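Local structure of esterase (uncultured bacterium pCosCE1, 7ATL) at residues T59-S64 and V358-T363; D140-S145 and G263-V268; I247-S252 and G341-S346. The protein hydrolyses carboxylic esters as a family VIII carboxylesterase of beta-lactamase-like fold and also has promiscuous acyltransferase activity, probably through an acyl-enzyme intermediate. One frame throughout, in Å; residues are numbered along the deposited sequence.

Contact 1: T59-S64 and V358-T363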
# COMPACT_ATOMS: atom_id res chain seq x y z
N THR A 59 -9.34 10.03 -12.16
CA THR A 59 -10.12 8.88 -11.64
C THR A 59 -9.55 8.43 -10.29
O THR A 59 -8.32 8.17 -10.18
CB THR A 59 -10.14 7.69 -12.61
OG1 THR A 59 -10.68 8.14 -13.85
CG2 THR A 59 -10.98 6.55 -12.08
N GLN A 60 -10.41 8.31 -9.29
CA GLN A 60 -10.05 7.85 -7.93
C GLN A 60 -10.05 6.32 -7.91
O GLN A 60 -10.87 5.68 -8.63
CB GLN A 60 -11.00 8.44 -6.90
CG GLN A 60 -10.36 8.63 -5.54
CD GLN A 60 -11.36 8.86 -4.43
OE1 GLN A 60 -12.49 8.35 -4.46
NE2 GLN A 60 -10.92 9.58 -3.41
N PHE A 61 -9.17 5.74 -7.10
CA PHE A 61 -9.08 4.28 -6.93
C PHE A 61 -9.24 3.89 -5.46
O PHE A 61 -8.96 4.69 -4.55
CB PHE A 61 -7.76 3.74 -7.46
CG PHE A 61 -7.55 3.87 -8.94
CD1 PHE A 61 -7.17 5.08 -9.49
CD2 PHE A 61 -7.68 2.78 -9.77
CE1 PHE A 61 -6.94 5.20 -10.85
CE2 PHE A 61 -7.48 2.90 -11.13
CZ PHE A 61 -7.11 4.11 -11.67
N ARG A 62 -9.72 2.67 -5.27
CA ARG A 62 -9.51 1.92 -4.01
C ARG A 62 -8.02 1.61 -3.96
O ARG A 62 -7.52 1.04 -4.95
CB ARG A 62 -10.37 0.65 -3.99
CG ARG A 62 -11.87 0.94 -4.02
CD ARG A 62 -12.71 -0.30 -4.24
NE ARG A 62 -14.12 0.06 -4.37
CZ ARG A 62 -14.70 0.50 -5.48
NH1 ARG A 62 -14.03 0.64 -6.61
NH2 ARG A 62 -15.99 0.78 -5.46
N LEU A 63 -7.34 1.99 -2.87
CA LEU A 63 -5.85 1.95 -2.82
C LEU A 63 -5.31 0.64 -2.23
O LEU A 63 -4.17 0.35 -2.55
CB LEU A 63 -5.34 3.16 -2.05
CG LEU A 63 -5.53 4.49 -2.77
CD1 LEU A 63 -5.06 5.65 -1.90
CD2 LEU A 63 -4.79 4.49 -4.09
N SER A 64 -6.10 -0.14 -1.47
CA SER A 64 -5.66 -1.28 -0.61
C SER A 64 -4.31 -0.94 0.05
O SER A 64 -4.25 0.11 0.71
CB SER A 64 -5.67 -2.63 -1.34
OG SER A 64 -4.99 -2.56 -2.60
N VAL A 358 4.17 5.68 -10.63
CA VAL A 358 2.86 5.28 -10.04
C VAL A 358 2.05 4.60 -11.14
O VAL A 358 1.86 5.19 -12.22
CB VAL A 358 2.12 6.50 -9.46
CG1 VAL A 358 0.68 6.14 -9.13
CG2 VAL A 358 2.82 7.06 -8.24
N ALA A 359 1.60 3.38 -10.88
CA ALA A 359 0.84 2.56 -11.85
C ALA A 359 -0.41 2.02 -11.17
O ALA A 359 -0.36 0.91 -10.60
CB ALA A 359 1.73 1.47 -12.34
N LEU A 360 -1.48 2.82 -11.15
CA LEU A 360 -2.79 2.44 -10.55
C LEU A 360 -3.61 1.74 -11.63
O LEU A 360 -3.68 2.28 -12.73
CB LEU A 360 -3.50 3.69 -10.04
CG LEU A 360 -2.75 4.47 -8.95
CD1 LEU A 360 -3.67 5.48 -8.28
CD2 LEU A 360 -2.14 3.55 -7.90
N THR A 361 -4.17 0.57 -11.33
CA THR A 361 -5.14 -0.11 -12.24
C THR A 361 -6.39 -0.50 -11.45
O THR A 361 -6.40 -0.42 -10.22
CB THR A 361 -4.57 -1.34 -12.97
OG1 THR A 361 -4.83 -2.54 -12.24
CG2 THR A 361 -3.09 -1.24 -13.27
N ASN A 362 -7.42 -0.90 -12.17
CA ASN A 362 -8.71 -1.30 -11.60
C ASN A 362 -8.82 -2.80 -11.80
O ASN A 362 -9.94 -3.29 -11.80
CB ASN A 362 -9.85 -0.52 -12.25
CG ASN A 362 -9.98 -0.83 -13.73
OD1 ASN A 362 -9.25 -1.66 -14.27
ND2 ASN A 362 -10.93 -0.18 -14.39
N THR A 363 -7.70 -3.49 -11.97
CA THR A 363 -7.65 -4.93 -12.30
C THR A 363 -6.75 -5.68 -11.31
O THR A 363 -5.52 -5.59 -11.43
CB THR A 363 -7.23 -5.09 -13.76
OG1 THR A 363 -8.19 -4.35 -14.53
CG2 THR A 363 -7.17 -6.53 -14.20

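Contact 2: D140-S145 and G263-V268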
# COMPACT_ATOMS: atom_id res chain seq x y z
N ASP A 140 -9.42 -7.60 7.74
CA ASP A 140 -8.16 -7.18 7.09
C ASP A 140 -8.28 -5.74 6.57
O ASP A 140 -7.25 -5.24 6.12
CB ASP A 140 -7.77 -8.15 5.97
CG ASP A 140 -7.21 -9.48 6.45
OD1 ASP A 140 -6.76 -9.57 7.64
OD2 ASP A 140 -7.17 -10.43 5.60
N GLY A 141 -9.46 -5.12 6.63
CA GLY A 141 -9.66 -3.71 6.22
C GLY A 141 -10.37 -3.53 4.88
O GLY A 141 -10.64 -2.38 4.52
N MET A 142 -10.70 -4.59 4.13
CA MET A 142 -11.25 -4.46 2.75
C MET A 142 -12.67 -5.04 2.60
O MET A 142 -13.28 -4.83 1.53
CB MET A 142 -10.30 -5.11 1.75
CG MET A 142 -9.01 -4.30 1.62
SD MET A 142 -7.68 -5.24 0.83
CE MET A 142 -7.20 -6.29 2.19
N GLU A 143 -13.18 -5.67 3.66
CA GLU A 143 -14.46 -6.42 3.68
C GLU A 143 -15.51 -5.66 4.50
O GLU A 143 -15.14 -4.70 5.20
CB GLU A 143 -14.24 -7.82 4.27
CG GLU A 143 -13.92 -7.84 5.76
CD GLU A 143 -12.45 -7.59 6.04
OE1 GLU A 143 -11.70 -8.58 6.03
OE2 GLU A 143 -12.06 -6.41 6.21
N LEU A 144 -16.78 -6.07 4.43
CA LEU A 144 -17.86 -5.45 5.24
C LEU A 144 -17.75 -5.94 6.68
O LEU A 144 -17.36 -7.10 6.90
CB LEU A 144 -19.22 -5.77 4.62
CG LEU A 144 -19.48 -5.22 3.22
CD1 LEU A 144 -20.89 -5.58 2.77
CD2 LEU A 144 -19.28 -3.72 3.15
N SER A 145 -18.04 -5.07 7.63
CA SER A 145 -18.05 -5.39 9.08
C SER A 145 -18.83 -4.32 9.83
O SER A 145 -18.99 -3.21 9.28
CB SER A 145 -16.65 -5.54 9.64
OG SER A 145 -16.19 -4.34 10.24
N GLY A 263 -5.75 1.72 8.16
CA GLY A 263 -4.44 2.27 7.76
C GLY A 263 -3.68 1.39 6.77
O GLY A 263 -2.94 1.95 5.94
N GLY A 264 -3.86 0.07 6.85
CA GLY A 264 -3.22 -0.89 5.94
C GLY A 264 -3.91 -1.03 4.59
O GLY A 264 -3.21 -1.46 3.65
N ALA A 265 -5.22 -0.79 4.45
CA ALA A 265 -5.93 -1.20 3.22
C ALA A 265 -7.21 -0.42 2.91
O ALA A 265 -7.84 -0.71 1.87
CB ALA A 265 -6.18 -2.70 3.28
N GLY A 266 -7.60 0.56 3.71
CA GLY A 266 -8.95 1.13 3.61
C GLY A 266 -9.07 2.44 2.83
O GLY A 266 -10.21 3.01 2.79
N MET A 267 -7.97 2.96 2.26
CA MET A 267 -8.01 4.34 1.71
C MET A 267 -8.40 4.32 0.21
O MET A 267 -8.35 3.26 -0.45
CB MET A 267 -6.67 5.07 1.91
CG MET A 267 -6.23 5.11 3.35
SD MET A 267 -4.75 6.11 3.63
CE MET A 267 -5.43 7.74 3.33
N VAL A 268 -8.79 5.50 -0.28
CA VAL A 268 -9.11 5.85 -1.69
C VAL A 268 -8.29 7.09 -2.07
O VAL A 268 -8.01 7.91 -1.16
CB VAL A 268 -10.61 6.12 -1.87
CG1 VAL A 268 -11.41 4.84 -1.67
CG2 VAL A 268 -11.12 7.23 -0.95

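Contact 3: I247-S252 and G341-S346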
# COMPACT_ATOMS: atom_id res chain seq x y z
N ILE A 247 -8.74 -13.82 -0.11
CA ILE A 247 -8.93 -12.42 0.33
C ILE A 247 -10.41 -12.08 0.12
O ILE A 247 -10.99 -12.49 -0.92
CB ILE A 247 -7.99 -11.45 -0.44
CG1 ILE A 247 -8.31 -9.99 -0.11
CG2 ILE A 247 -8.06 -11.71 -1.94
CD1 ILE A 247 -7.28 -9.03 -0.56
N GLU A 248 -10.99 -11.35 1.08
CA GLU A 248 -12.40 -10.92 1.07
C GLU A 248 -12.44 -9.45 0.67
O GLU A 248 -11.96 -8.62 1.45
CB GLU A 248 -13.03 -11.11 2.45
CG GLU A 248 -14.54 -11.07 2.39
CD GLU A 248 -15.33 -11.22 3.67
OE1 GLU A 248 -14.78 -11.69 4.71
OE2 GLU A 248 -16.50 -10.84 3.61
N LEU A 249 -13.04 -9.13 -0.48
CA LEU A 249 -13.12 -7.74 -0.98
C LEU A 249 -14.57 -7.29 -1.03
O LEU A 249 -15.43 -8.08 -1.46
CB LEU A 249 -12.49 -7.66 -2.36
CG LEU A 249 -10.99 -7.93 -2.41
CD1 LEU A 249 -10.49 -7.98 -3.86
CD2 LEU A 249 -10.25 -6.89 -1.59
N ALA A 250 -14.81 -6.05 -0.62
CA ALA A 250 -16.12 -5.40 -0.63
C ALA A 250 -15.95 -4.01 -1.21
O ALA A 250 -15.77 -3.03 -0.49
CB ALA A 250 -16.71 -5.42 0.76
N PRO A 251 -15.99 -3.88 -2.56
CA PRO A 251 -15.86 -2.58 -3.23
C PRO A 251 -16.83 -1.48 -2.77
O PRO A 251 -16.50 -0.34 -2.96
CB PRO A 251 -16.05 -2.92 -4.71
CG PRO A 251 -15.58 -4.35 -4.78
CD PRO A 251 -16.09 -5.00 -3.51
N SER A 252 -17.94 -1.80 -2.12
CA SER A 252 -18.87 -0.78 -1.56
C SER A 252 -18.24 -0.09 -0.34
O SER A 252 -18.65 1.04 -0.04
CB SER A 252 -20.22 -1.36 -1.24
OG SER A 252 -20.16 -2.23 -0.12
N GLY A 341 -0.57 -2.83 -4.31
CA GLY A 341 -1.93 -2.97 -3.76
C GLY A 341 -2.70 -4.08 -4.46
O GLY A 341 -2.69 -4.12 -5.70
N VAL A 342 -3.39 -4.92 -3.71
CA VAL A 342 -4.12 -6.07 -4.32
C VAL A 342 -5.16 -5.55 -5.32
O VAL A 342 -5.42 -6.27 -6.25
CB VAL A 342 -4.80 -6.97 -3.27
CG1 VAL A 342 -3.80 -7.53 -2.28
CG2 VAL A 342 -5.92 -6.26 -2.55
N TYR A 343 -5.74 -4.36 -5.16
CA TYR A 343 -6.77 -3.87 -6.12
C TYR A 343 -6.16 -3.68 -7.52
O TYR A 343 -6.92 -3.65 -8.50
CB TYR A 343 -7.49 -2.61 -5.62
CG TYR A 343 -8.69 -2.88 -4.75
CD1 TYR A 343 -9.79 -3.56 -5.26
CD2 TYR A 343 -8.75 -2.46 -3.43
CE1 TYR A 343 -10.91 -3.81 -4.48
CE2 TYR A 343 -9.86 -2.70 -2.64
CZ TYR A 343 -10.94 -3.37 -3.17
OH TYR A 343 -12.04 -3.63 -2.42
N GLY A 344 -4.84 -3.49 -7.60
CA GLY A 344 -4.07 -3.63 -8.85
C GLY A 344 -3.06 -2.53 -9.04
O GLY A 344 -3.07 -1.92 -10.09
N HIS A 345 -2.18 -2.27 -8.07
CA HIS A 345 -1.27 -1.09 -8.10
C HIS A 345 0.19 -1.49 -7.87
O HIS A 345 0.43 -2.55 -7.22
CB HIS A 345 -1.68 0.00 -7.10
CG HIS A 345 -3.14 0.26 -6.99
ND1 HIS A 345 -3.96 0.45 -8.08
CD2 HIS A 345 -3.94 0.37 -5.89
CE1 HIS A 345 -5.19 0.68 -7.66
NE2 HIS A 345 -5.21 0.63 -6.32
N SER A 346 1.10 -0.70 -8.44
CA SER A 346 2.55 -0.70 -8.14
C SER A 346 3.04 0.74 -8.02
O SER A 346 2.39 1.64 -8.58
CB SER A 346 3.36 -1.51 -9.13
OG SER A 346 3.22 -1.00 -10.43

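Contact 1: T59-S64 and V358-T363
Phe61 and Leu360 make the apolar heart of this contact. Leu360 CB sits over one face of the Phe61 ring, 3.8 Å from the ring centroid and only 10° off the ring normal, a well-centred CH-pi contact. Farther along the same side chain, Leu360 CD1 touches Phe61 CD1 at 3.7 Å, and Leu63 CD2 comes to 4.4 Å from the same methyl group. With CG anti to the carbonyl carbon (chi1 -66°), the Phe61 ring lies between its own strand and strand 355-361, where it also meets Val29.

Backbone polar groups border the ring elsewhere. Thr361 O approaches Phe61 CD2 obliquely at 3.5 Å, while Asn362 N lies at the edge, near the ring plane, 3.9 Å from Phe61 CE2.

Hydrogen bonding shapes the second segment where its strand ends. Thr361 OG1 accepts from Thr363 N (3.0 Å) in an ST turn and also bonds Gly344 O, so threonine serves here as a link between local turn and neighbouring loop. Thr363 OG1 donates to Asn362 OD1 at 2.9 Å. The two segments are tied indirectly by His345: its ND1 bonds Thr361 N and its NE2 bonds Arg62 O.

Direct contact is thus mainly apolar, with phenylalanine giving a broad flat face and leucine a branched end to fill the interior. The indirect polar link implies a His345 ring that accepts at ND1 and donates at NE2, consistent with a neutral imidazole whose rotation is fixed from both ends.

Contact 2: D140-S145 and G263-V268
Asp140 meets Ala265 through its backbone, Asp140 O lying 4.0 Å from Ala265 CB. Its carboxylate is turned elsewhere, toward the backbone N atoms of Arg124 and, more weakly, Leu125. At Gly141 the two backbones come nearest, Gly141 CA lying 5.4 Å from Ala265 CA. Its positive phi of 105° is one that glycine adopts readily, and the missing side chain leaves room for the Ala265 methyl group; Gly141 O also comes to 4.0 Å from Gly266 CA, where a second glycine keeps the approach close.

Met142 supplies the apolar cover. A bend about the CG-SD bond (chi3 -76°) curls its chain round Ala265 CB, which touches Met142 CG at 3.7 Å and lies within 4 Å of SD and CE as well. A flexible thioether suits this place, since the same side chain also reaches Ile247 and Leu249.

Glu143 does not touch the other segment but fixes the loop that does. Glu143 OE1 takes a nearly straight bond from Asp140 N (3.0 Å, 171°), and Glu143 OE2 accepts from Gly141 N at 2.9 Å on its syn lone pair, with a weak bond from Met142 N added. A salt bridge to Arg124 probably favours the charged carboxylate.

Lys68 NZ bonds Gly264 O, and the Asp140 side chain touches Tyr123. Ser65 and Lys68 probably form the SxxK motif of this family, with Tyr123 in the place of its second conserved hydroxyl, so these two loops probably border the active-site cleft of a beta-lactamase-like esterase.

Contact 3: I247-S252 and G341-S346
Gly341 O is gripped twice, by Gly344 N at 2.9 Å and His345 N at 3.0 Å, and this closes the tight turn from which Val342 and Tyr343 reach Ile247 and Leu249. Glycine suits position 344, where phi is 137°; Tyr343 N is held separately by Ser64 OG.

From that turn the contact is apolar. Ile247 and Val342 meet end to end through their methyl groups, Ile247 CD1 lying 3.7 Å from Val342 CG2; Ile247 can span the gap because CG1 is anti to its backbone N (chi1 173°) and the chain continues extended to CD1. The branched side chains of isoleucine and valine bring methyl groups into the gap between strand and turn. Beside them Leu249 and Tyr343 run alongside one another, pointing opposite ways. Leu249 CD2 lies obliquely to the phenol ring, 3.9 Å from Tyr343 CZ and 3.8 Å from Tyr343 OH. The long tyrosine carries its hydroxyl on to Pro251, whose CG comes to 4.3 Å from Tyr343 OH.

Val342 N bonds a bound pentaethylene glycol, probably from the crystallisation liquor, which may mark a pocket beside the turn. Two residues, Gly344 and His345, lie opposite the single Gly341, which makes a classic beta bulge at the hairpin joining strands 337-341 and 345-350 of the central antiparallel sheet; strand 337-341 probably edges the active site, as in serine beta-lactamases.

Overall arrangement
The three contacts form one connected region. Contact 3 lies about 9 Å, centre to centre, from each of the others, and contacts 1 and 2 are about 14 Å apart. Besides its link to His345, Arg62 ties contact 1 to the other segment of contact 3, Arg62 NH2 lying 2.8 Å from Pro251 O. Contact 2 joins contact 1 through Leu63 N and Met267 O (2.9 Å), and contact 3 through Met142 O and Ala250 N (2.9 Å). Segments 59-64, 140-145, 263-268 and 341-346 thus gather around the probable SxxK site, with two bound glycols about 3 Å from the Val342 side chain, the pentaethylene glycol also about 5 Å from that of Met142 (nearest atoms).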